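Local coordinates for protein Phikz039 (Pseudomonas phage phikz, PDB 3ZBQ) that belongs to the tubulin/FtsZ superfamily as the phage tubulin-like protein PhuZ, and holds guanosine-5'-diphosphate in its nucleotide pocket, at residues C227-R230 / Q231-Q234. Numbering follows the deposited sequence.
Sequences CFDR and QEAQ
C227 and E232 face each other where the chain leaves strand 222-227, turns through F228 and D229 and enters helix 230-234, their CA atoms 5.3 Å apart. The first turn closes weakly, from A233 N to D229 O, and the next bond, Q234 N to R230 O at 2.9 Å, is sound. The N-terminal end of the helix is capped by a side chain: D229, at the N-cap, takes E232 N on OD1 at 2.8 Å, the donor lying almost in line with the C-O bond. A chi1 of 61° swings the carboxylate back over the helix start; the same amide also makes a weak bond to D229 O. E232 repays the reach. Its side chain runs out straight, back along the turn, until OE1 accepts from F228 N at 2.8 Å. That bond is nearly linear, 172° at the hydrogen, and meets OE1 on the anti side, tilted out of the carboxylate plane. The two carboxylates stay near each other, with D229 OD1 4.4 Å from E232 OE1; the amides they accept from probably ease that repulsion. Q231 folds back on itself and brings CD over the rim of one face of the R230 guanidinium, the two planes 42° apart, while R230 NH2 also donates to a water. On the buried side C227 CB packs 4.1 Å from A233 CB, and A233 continues onto H277 and V279 of strand 275-281. Within the C-terminal domain of this tubulin-like protein, the arrangement is a strand-to-helix turn with an Asp N-cap, in which the E232 carboxylate in turn accepts from the amide of F228, just before the cap.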
loop_
_atom_site.group_PDB
_atom_site.type_symbol
_atom_site.label_atom_id
_atom_site.label_comp_id
_atom_site.label_asym_id
_atom_site.label_seq_id
_atom_site.Cartn_x
_atom_site.Cartn_y
_atom_site.Cartn_z
ATOM N N CYS A 227 13.344 -8.030 -5.577
ATOM C CA CYS A 227 14.233 -9.187 -5.454
ATOM C C CYS A 227 15.686 -8.737 -5.430
ATOM O O CYS A 227 16.093 -7.919 -6.255
ATOM C CB CYS A 227 14.018 -10.150 -6.630
ATOM S SG CYS A 227 12.290 -10.647 -6.883
ATOM N N PHE A 228 16.476 -9.284 -4.508
ATOM C CA PHE A 228 17.846 -8.798 -4.316
ATOM C C PHE A 228 18.940 -9.679 -4.923
ATOM O O PHE A 228 20.135 -9.392 -4.773
ATOM C CB PHE A 228 18.110 -8.501 -2.844
ATOM C CG PHE A 228 17.239 -7.412 -2.301
ATOM C CD1 PHE A 228 17.541 -6.078 -2.548
ATOM C CD2 PHE A 228 16.092 -7.717 -1.581
ATOM C CE1 PHE A 228 16.730 -5.069 -2.066
ATOM C CE2 PHE A 228 15.273 -6.712 -1.100
ATOM C CZ PHE A 228 15.596 -5.387 -1.332
ATOM N N ASP A 229 18.525 -10.726 -5.632
ATOM C CA ASP A 229 19.442 -11.495 -6.480
ATOM C C ASP A 229 18.709 -12.163 -7.652
ATOM O O ASP A 229 17.478 -12.092 -7.743
ATOM C CB ASP A 229 20.244 -12.518 -5.661
ATOM C CG ASP A 229 19.368 -13.546 -4.965
ATOM O OD1 ASP A 229 18.249 -13.831 -5.432
ATOM O OD2 ASP A 229 19.816 -14.095 -3.937
ATOM N N ARG A 230 19.462 -12.809 -8.541
ATOM C CA ARG A 230 18.877 -13.422 -9.730
ATOM C C ARG A 230 17.864 -14.486 -9.351
ATOM O O ARG A 230 16.775 -14.572 -9.933
ATOM C CB ARG A 230 19.967 -14.048 -10.613
ATOM C CG ARG A 230 19.470 -14.486 -11.990
ATOM C CD ARG A 230 20.493 -15.379 -12.717
ATOM N NE ARG A 230 20.597 -16.703 -12.098
ATOM C CZ ARG A 230 21.622 -17.117 -11.353
ATOM N NH1 ARG A 230 22.662 -16.321 -11.128
ATOM N NH2 ARG A 230 21.609 -18.339 -10.830
ATOM N N GLN A 231 18.230 -15.293 -8.363
ATOM C CA GLN A 231 17.426 -16.434 -7.961
ATOM C C GLN A 231 16.057 -16.048 -7.385
ATOM O O GLN A 231 15.073 -16.762 -7.591
ATOM C CB GLN A 231 18.218 -17.311 -6.983
ATOM C CG GLN A 231 19.542 -17.840 -7.562
ATOM C CD GLN A 231 20.739 -16.903 -7.347
ATOM O OE1 GLN A 231 20.582 -15.705 -7.105
ATOM N NE2 GLN A 231 21.945 -17.460 -7.438
ATOM N N GLU A 232 15.986 -14.923 -6.679
ATOM C CA GLU A 232 14.704 -14.463 -6.132
ATOM C C GLU A 232 13.775 -14.005 -7.252
ATOM O O GLU A 232 12.577 -14.289 -7.232
ATOM C CB GLU A 232 14.900 -13.342 -5.099
ATOM C CG GLU A 232 15.520 -13.798 -3.781
ATOM C CD GLU A 232 15.576 -12.692 -2.740
ATOM O OE1 GLU A 232 15.402 -11.505 -3.103
ATOM O OE2 GLU A 232 15.793 -13.009 -1.550
ATOM N N ALA A 233 14.331 -13.311 -8.239
ATOM C CA ALA A 233 13.531 -12.882 -9.382
ATOM C C ALA A 233 13.040 -14.086 -10.179
ATOM O O ALA A 233 11.908 -14.106 -10.652
ATOM C CB ALA A 233 14.316 -11.943 -10.270
ATOM N N GLN A 234 13.906 -15.086 -10.325
ATOM C CA GLN A 234 13.589 -16.291 -11.091
ATOM C C GLN A 234 12.378 -17.042 -10.539
ATOM O O GLN A 234 11.612 -17.648 -11.294
ATOM C CB GLN A 234 14.808 -17.219 -11.112
ATOM C CG GLN A 234 14.792 -18.269 -12.201
ATOM C CD GLN A 234 16.032 -19.143 -12.159
ATOM O OE1 GLN A 234 16.448 -19.595 -11.088
ATOM N NE2 GLN A 234 16.637 -19.374 -13.320
HETATM O O HOH W 1 18.835 -19.415 -10.572
#